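Local structure of phosphoribosylformylglycinamidine synthase 2 (Thermus thermophilus, 3VIU) at residues Cys470-Val475 / Ala618-Glu623; Gly624-Ala629 / Arg660-Val665. The protein belongs to the AIR synthase (PurM)-related family, carrying two copies of its N- and C-terminal domain pair in one chain, and binds ADP and magnesium. One frame throughout, in Å; residues are numbered along the deposited sequence.

Contact 1: Cys470-Val475 / Ala618-Glu623; sequences CRNVSV and AHDVAE. With MG (magnesium ion), chain D.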
ATOM      1  N   CYS A 470       9.398   7.182   2.554  1.00 12.58           N
ATOM      2  CA  CYS A 470      10.209   7.378   3.747  1.00 13.81           C
ATOM      3  C   CYS A 470      10.385   8.866   4.050  1.00 15.33           C
ATOM      4  O   CYS A 470      10.406   9.265   5.214  1.00 16.23           O
ATOM      5  CB  CYS A 470      11.575   6.726   3.574  1.00 11.59           C
ATOM      6  SG  CYS A 470      11.514   4.941   3.579  1.00 12.62           S
ATOM      7  N   ARG A 471      10.503   9.680   2.998  1.00 13.61           N
ATOM      8  CA  ARG A 471      10.673  11.114   3.164  1.00 13.39           C
ATOM      9  C   ARG A 471       9.422  11.713   3.799  1.00 13.68           C
ATOM     10  O   ARG A 471       9.510  12.549   4.700  1.00 11.54           O
ATOM     11  CB  ARG A 471      10.937  11.791   1.810  1.00 14.40           C
ATOM     12  CG  ARG A 471      11.383  13.255   1.918  1.00 14.17           C
ATOM     13  CD  ARG A 471      11.482  13.915   0.559  1.00 15.32           C
ATOM     14  NE  ARG A 471      12.240  13.088  -0.377  1.00 16.50           N
ATOM     15  CZ  ARG A 471      11.768  12.647  -1.540  1.00 15.08           C
ATOM     16  NH1 ARG A 471      12.536  11.901  -2.314  1.00 14.60           N
ATOM     17  NH2 ARG A 471      10.532  12.952  -1.931  1.00 12.77           N
ATOM     18  N   ASN A 472       8.258  11.271   3.333  1.00 14.49           N
ATOM     19  CA  ASN A 472       6.997  11.776   3.856  1.00 15.11           C
ATOM     20  C   ASN A 472       6.799  11.502   5.336  1.00 15.94           C
ATOM     21  O   ASN A 472       6.233  12.333   6.056  1.00 16.43           O
ATOM     22  CB  ASN A 472       5.829  11.210   3.063  1.00 17.44           C
ATOM     23  CG  ASN A 472       5.674  11.885   1.722  1.00 18.23           C
ATOM     24  OD1 ASN A 472       5.684  13.114   1.642  1.00 17.22           O
ATOM     25  ND2 ASN A 472       5.528  11.093   0.661  1.00 18.31           N
ATOM     26  N   VAL A 473       7.265  10.340   5.788  1.00 14.71           N
ATOM     27  CA  VAL A 473       7.156   9.973   7.192  1.00 11.56           C
ATOM     28  C   VAL A 473       8.188  10.769   7.986  1.00 10.92           C
ATOM     29  O   VAL A 473       7.901  11.261   9.071  1.00 12.82           O
ATOM     30  CB  VAL A 473       7.388   8.461   7.384  1.00 13.28           C
ATOM     31  CG1 VAL A 473       7.702   8.149   8.839  1.00 12.76           C
ATOM     32  CG2 VAL A 473       6.153   7.701   6.941  1.00 11.38           C
ATOM     33  N   SER A 474       9.385  10.907   7.431  1.00  8.84           N
ATOM     34  CA  SER A 474      10.451  11.659   8.086  1.00  9.75           C
ATOM     35  C   SER A 474      10.052  13.112   8.249  1.00  9.99           C
ATOM     36  O   SER A 474      10.397  13.756   9.234  1.00 10.97           O
ATOM     37  CB  SER A 474      11.736  11.600   7.255  1.00  6.50           C
ATOM     38  OG  SER A 474      12.192  10.272   7.148  1.00  5.55           O
ATOM     39  N   VAL A 475       9.332  13.616   7.255  1.00 12.39           N
ATOM     40  CA  VAL A 475       8.877  14.997   7.228  1.00 12.42           C
ATOM     41  C   VAL A 475       7.896  15.363   8.345  1.00 12.18           C
ATOM     42  O   VAL A 475       7.806  16.534   8.722  1.00 12.45           O
ATOM     43  CB  VAL A 475       8.274  15.316   5.842  1.00 13.53           C
ATOM     44  CG1 VAL A 475       7.393  16.539   5.905  1.00 15.09           C
ATOM     45  CG2 VAL A 475       9.401  15.535   4.852  1.00 15.01           C
ATOM     46  N   ALA A 618       7.005  21.336   8.091  1.00 15.30           N
ATOM     47  CA  ALA A 618       7.847  20.868   6.999  1.00 14.12           C
ATOM     48  C   ALA A 618       6.999  20.271   5.881  1.00 14.55           C
ATOM     49  O   ALA A 618       5.872  19.834   6.097  1.00 13.81           O
ATOM     50  CB  ALA A 618       8.841  19.824   7.519  1.00 11.79           C
ATOM     51  N   HIS A 619       7.559  20.240   4.681  1.00 15.18           N
ATOM     52  CA  HIS A 619       6.837  19.716   3.533  1.00 15.61           C
ATOM     53  C   HIS A 619       7.890  19.408   2.486  1.00 15.90           C
ATOM     54  O   HIS A 619       8.733  20.257   2.208  1.00 17.18           O
ATOM     55  CB  HIS A 619       5.879  20.793   3.018  1.00 13.33           C
ATOM     56  CG  HIS A 619       4.964  20.324   1.935  1.00 13.29           C
ATOM     57  ND1 HIS A 619       4.677  21.088   0.823  1.00 12.82           N
ATOM     58  CD2 HIS A 619       4.273  19.169   1.791  1.00 10.32           C
ATOM     59  CE1 HIS A 619       3.852  20.419   0.036  1.00 11.32           C
ATOM     60  NE2 HIS A 619       3.591  19.252   0.601  1.00 11.74           N
ATOM     61  N   ASP A 620       7.875  18.210   1.909  1.00 15.79           N
ATOM     62  CA  ASP A 620       8.886  17.922   0.901  1.00 16.93           C
ATOM     63  C   ASP A 620       8.439  18.434  -0.459  1.00 16.65           C
ATOM     64  O   ASP A 620       7.246  18.640  -0.693  1.00 15.46           O
ATOM     65  CB  ASP A 620       9.223  16.426   0.853  1.00 18.62           C
ATOM     66  CG  ASP A 620       8.125  15.584   0.250  1.00 20.17           C
ATOM     67  OD1 ASP A 620       6.951  15.765   0.635  1.00 21.41           O
ATOM     68  OD2 ASP A 620       8.452  14.724  -0.597  1.00 19.08           O
ATOM     69  N   VAL A 621       9.410  18.680  -1.333  1.00 15.17           N
ATOM     70  CA  VAL A 621       9.144  19.186  -2.668  1.00 16.22           C
ATOM     71  C   VAL A 621       9.103  18.018  -3.653  1.00 16.86           C
ATOM     72  O   VAL A 621      10.135  17.437  -3.982  1.00 16.40           O
ATOM     73  CB  VAL A 621      10.240  20.182  -3.102  1.00 16.87           C
ATOM     74  CG1 VAL A 621       9.887  20.781  -4.460  1.00 18.56           C
ATOM     75  CG2 VAL A 621      10.396  21.280  -2.054  1.00 16.50           C
ATOM     76  N   ALA A 622       7.907  17.682  -4.124  1.00 15.65           N
ATOM     77  CA  ALA A 622       7.758  16.571  -5.046  1.00 14.87           C
ATOM     78  C   ALA A 622       7.244  17.014  -6.396  1.00 15.37           C
ATOM     79  O   ALA A 622       7.728  17.995  -6.957  1.00 15.47           O
ATOM     80  CB  ALA A 622       6.839  15.516  -4.447  1.00 16.96           C
ATOM     81  N   GLU A 623       6.257  16.297  -6.925  1.00 15.92           N
ATOM     82  CA  GLU A 623       5.732  16.640  -8.239  1.00 16.86           C
ATOM     83  C   GLU A 623       5.227  18.074  -8.299  1.00 16.03           C
ATOM     84  O   GLU A 623       4.610  18.562  -7.352  1.00 15.25           O
ATOM     85  CB  GLU A 623       4.636  15.652  -8.666  1.00 18.45           C
ATOM     86  CG  GLU A 623       3.906  14.923  -7.531  1.00 26.63           C
ATOM     87  CD  GLU A 623       4.680  13.742  -6.953  1.00 27.19           C
ATOM     88  OE1 GLU A 623       5.135  12.878  -7.737  1.00 28.45           O
ATOM     89  OE2 GLU A 623       4.814  13.672  -5.708  1.00 29.87           O
TER
HETATM   90 MG    MG D 910       4.658  14.947   0.136  1.00 10.72          MG
HETATM   91  O   HOH W   1       6.173  13.897  -1.520  1.00 13.59           O
HETATM   92  O   HOH W   2       4.997  17.083  -1.197  1.00 29.88           O
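Asp620 OD2 is gripped by two donors: Arg471 NH2 at 3.0 Å and water 1 at 2.6 Å. The arginine bond is nearly straight (165°) and meets OD2 almost along its C-O direction. OD2 lies in the guanidinium plane, at its edge, and NH2 alone of the guanidinium nitrogens bonds to it. A bend at chi3 (-49°) brings the guanidinium round to the carboxylate, with Arg471 CD packed on Asp620 CB at 3.4 Å; NH1 of the same group forms a salt bridge with Glu599. Asp620 OD1 turns instead to the magnesium ion, at 2.5 Å. Asn472 OD1 binds the same ion at 2.6 Å, its amide plane almost perpendicular to the carboxylate (87°), while its ND2 is held by Asp448. Waters 1 and 2 and Asp430 complete the modelled ligands, and water 2 also donates to the carbonyl oxygen of Asp620. Away from the ion, Val475 CG1 packs against Ala618 CB at 3.9 Å, an apolar contact between the second N-terminal and second C-terminal AIR synthase-related regions of the chain. The Asp620 carboxylate thus divides its oxygens between an arginine and a metal, and the magnesium ion joins the two regions through side chains of both.

Contact 2: Gly624-Ala629 / Arg660-Val665; sequences GGLLLA and RVLFTV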
ATOM      1  N   GLY A 624       5.520  18.752  -9.411  1.00 14.17           N
ATOM      2  CA  GLY A 624       5.096  20.130  -9.577  1.00 16.39           C
ATOM      3  C   GLY A 624       6.157  21.155  -9.199  1.00 17.18           C
ATOM      4  O   GLY A 624       6.003  22.348  -9.459  1.00 17.08           O
ATOM      5  N   GLY A 625       7.228  20.697  -8.559  1.00 18.04           N
ATOM      6  CA  GLY A 625       8.308  21.597  -8.191  1.00 17.91           C
ATOM      7  C   GLY A 625       8.131  22.501  -6.984  1.00 18.64           C
ATOM      8  O   GLY A 625       7.107  22.481  -6.293  1.00 18.75           O
ATOM      9  N   LEU A 626       9.155  23.318  -6.758  1.00 18.44           N
ATOM     10  CA  LEU A 626       9.217  24.249  -5.640  1.00 17.47           C
ATOM     11  C   LEU A 626       7.983  25.117  -5.424  1.00 17.35           C
ATOM     12  O   LEU A 626       7.505  25.240  -4.301  1.00 19.68           O
ATOM     13  CB  LEU A 626      10.450  25.149  -5.786  1.00 15.18           C
ATOM     14  CG  LEU A 626      10.564  26.265  -4.740  1.00 16.89           C
ATOM     15  CD1 LEU A 626      10.618  25.672  -3.338  1.00 14.93           C
ATOM     16  CD2 LEU A 626      11.798  27.099  -5.010  1.00 15.95           C
ATOM     17  N   LEU A 627       7.471  25.725  -6.485  1.00 16.50           N
ATOM     18  CA  LEU A 627       6.308  26.595  -6.352  1.00 16.31           C
ATOM     19  C   LEU A 627       5.042  25.857  -5.923  1.00 15.56           C
ATOM     20  O   LEU A 627       4.295  26.342  -5.070  1.00 12.23           O
ATOM     21  CB  LEU A 627       6.072  27.370  -7.657  1.00 17.11           C
ATOM     22  CG  LEU A 627       6.481  28.850  -7.649  1.00 17.97           C
ATOM     23  CD1 LEU A 627       7.810  29.049  -6.963  1.00 18.11           C
ATOM     24  CD2 LEU A 627       6.542  29.359  -9.074  1.00 19.81           C
ATOM     25  N   LEU A 628       4.795  24.686  -6.503  1.00 15.57           N
ATOM     26  CA  LEU A 628       3.607  23.946  -6.112  1.00 15.65           C
ATOM     27  C   LEU A 628       3.708  23.565  -4.632  1.00 14.41           C
ATOM     28  O   LEU A 628       2.747  23.723  -3.881  1.00 15.61           O
ATOM     29  CB  LEU A 628       3.421  22.694  -6.971  1.00 15.83           C
ATOM     30  CG  LEU A 628       2.037  22.100  -6.701  1.00 16.79           C
ATOM     31  CD1 LEU A 628       1.205  22.189  -7.963  1.00 15.90           C
ATOM     32  CD2 LEU A 628       2.160  20.667  -6.216  1.00 17.82           C
ATOM     33  N   ALA A 629       4.875  23.083  -4.208  1.00 12.32           N
ATOM     34  CA  ALA A 629       5.065  22.710  -2.810  1.00 12.01           C
ATOM     35  C   ALA A 629       4.726  23.910  -1.938  1.00 12.18           C
ATOM     36  O   ALA A 629       4.004  23.799  -0.949  1.00 11.90           O
ATOM     37  CB  ALA A 629       6.508  22.286  -2.566  1.00 10.44           C
ATOM     38  N   ARG A 660      14.492  17.010  -1.434  1.00 16.76           N
ATOM     39  CA  ARG A 660      14.324  18.436  -1.155  1.00 16.45           C
ATOM     40  C   ARG A 660      13.190  18.669  -0.149  1.00 17.83           C
ATOM     41  O   ARG A 660      12.072  18.183  -0.335  1.00 18.02           O
ATOM     42  CB  ARG A 660      14.050  19.195  -2.453  1.00 16.33           C
ATOM     43  CG  ARG A 660      15.138  18.991  -3.506  1.00 17.01           C
ATOM     44  CD  ARG A 660      15.024  20.000  -4.641  1.00 19.30           C
ATOM     45  NE  ARG A 660      13.809  19.813  -5.428  1.00 20.65           N
ATOM     46  CZ  ARG A 660      13.349  20.694  -6.308  1.00 19.96           C
ATOM     47  NH1 ARG A 660      14.000  21.830  -6.512  1.00 19.46           N
ATOM     48  NH2 ARG A 660      12.242  20.436  -6.988  1.00 22.78           N
ATOM     49  N   VAL A 661      13.488  19.413   0.917  1.00 17.77           N
ATOM     50  CA  VAL A 661      12.515  19.692   1.974  1.00 15.71           C
ATOM     51  C   VAL A 661      12.446  21.152   2.427  1.00 16.01           C
ATOM     52  O   VAL A 661      13.471  21.806   2.645  1.00 13.35           O
ATOM     53  CB  VAL A 661      12.811  18.837   3.241  1.00 15.97           C
ATOM     54  CG1 VAL A 661      11.830  19.184   4.354  1.00 14.58           C
ATOM     55  CG2 VAL A 661      12.724  17.359   2.906  1.00 15.29           C
ATOM     56  N   LEU A 662      11.220  21.639   2.587  1.00 14.60           N
ATOM     57  CA  LEU A 662      10.965  22.999   3.047  1.00 14.27           C
ATOM     58  C   LEU A 662      10.548  22.948   4.514  1.00 12.55           C
ATOM     59  O   LEU A 662       9.844  22.032   4.927  1.00 15.01           O
ATOM     60  CB  LEU A 662       9.826  23.626   2.244  1.00 13.51           C
ATOM     61  CG  LEU A 662      10.038  23.920   0.759  1.00 16.17           C
ATOM     62  CD1 LEU A 662       8.709  24.308   0.097  1.00 14.05           C
ATOM     63  CD2 LEU A 662      11.051  25.036   0.629  1.00 14.16           C
ATOM     64  N   PHE A 663      10.979  23.924   5.303  1.00 12.10           N
ATOM     65  CA  PHE A 663      10.589  23.982   6.710  1.00 12.64           C
ATOM     66  C   PHE A 663      10.781  25.383   7.267  1.00 13.98           C
ATOM     67  O   PHE A 663      11.514  26.193   6.700  1.00 12.19           O
ATOM     68  CB  PHE A 663      11.366  22.959   7.545  1.00 13.49           C
ATOM     69  CG  PHE A 663      12.788  23.339   7.818  1.00 13.15           C
ATOM     70  CD1 PHE A 663      13.162  23.817   9.067  1.00 15.66           C
ATOM     71  CD2 PHE A 663      13.756  23.213   6.835  1.00 12.17           C
ATOM     72  CE1 PHE A 663      14.479  24.163   9.334  1.00 14.25           C
ATOM     73  CE2 PHE A 663      15.070  23.555   7.091  1.00 14.17           C
ATOM     74  CZ  PHE A 663      15.433  24.032   8.345  1.00 15.46           C
ATOM     75  N   THR A 664      10.097  25.679   8.367  1.00 15.60           N
ATOM     76  CA  THR A 664      10.199  26.996   8.969  1.00 16.44           C
ATOM     77  C   THR A 664      10.711  26.921  10.402  1.00 18.79           C
ATOM     78  O   THR A 664      10.485  25.934  11.109  1.00 21.23           O
ATOM     79  CB  THR A 664       8.842  27.701   8.972  1.00 16.60           C
ATOM     80  OG1 THR A 664       8.021  27.143   9.997  1.00 17.57           O
ATOM     81  CG2 THR A 664       8.146  27.519   7.634  1.00 15.06           C
ATOM     82  N   VAL A 665      11.407  27.970  10.823  1.00 18.26           N
ATOM     83  CA  VAL A 665      11.960  28.042  12.171  1.00 16.52           C
ATOM     84  C   VAL A 665      11.544  29.369  12.767  1.00 17.44           C
ATOM     85  O   VAL A 665      11.209  30.305  12.041  1.00 16.63           O
ATOM     86  CB  VAL A 665      13.515  28.005  12.162  1.00 15.15           C
ATOM     87  CG1 VAL A 665      14.002  26.726  11.540  1.00 16.07           C
ATOM     88  CG2 VAL A 665      14.062  29.191  11.391  1.00 12.29           C
TER
HETATM   89  O   HOH W   3      11.529  23.116  -8.359  1.00  2.19           O
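Helix 625-634 lies over strand 661-665, with the CA atoms of Ala629 and Leu662 8.3 Å apart and no direct hydrogen bond between the two segments. Leu662 carries the apolar part of the contact with both of its methyl groups. Its CD2 meets Leu626 CD1 at 4.0 Å, and its CD1 touches Ala629 CB at 4.0 Å while also lying near Leu626 CD1. The two leucine side chains cross at about a right angle. Leu626 extends its branch from the helix with CG opposite the backbone N (chi1 175°), which carries CD1 to the strand. This is helix-on-sheet packing within the AIR synthase-related C-terminal domain: strand 661-665 lies between strands 618-620 and 563-567 in a mixed sheet, and Leu630 and Met633 continue the helical cover over Leu662. Nearer Arg660 the contact becomes polar. Water 3 accepts from the backbone N of Leu626 at 2.9 Å and from Arg660 NH2 at 3.1 Å, lying at the edge of the guanidinium and in its plane. It thus bridges Leu626 to Arg660, where the direct distance from Arg660 NH2 to Leu626 N is 4.2 Å. The guanidinium is further fixed by backbone carbonyls, NH1 donating to Glu569 O and NE to Ala657 O.

Overall arrangement
Both contacts are buried, with centres about 9 Å apart, and they meet on neighbouring strands of one mixed sheet. Backbone pairing joins them directly: His619 O lies 2.9 Å from Leu662 N, a probable hydrogen bond, and Val621 pairs likewise with Arg660. Strand 618-620 of contact 1 also leads along the chain into helix 625-634 of contact 2. Their chemistry differs with their setting. Contact 1 spans two family regions and relies on charge and metal coordination, whereas contact 2 stays inside one region and is mostly aliphatic, with its arginine engaging a water and main-chain carbonyls rather than a carboxylate that also binds magnesium.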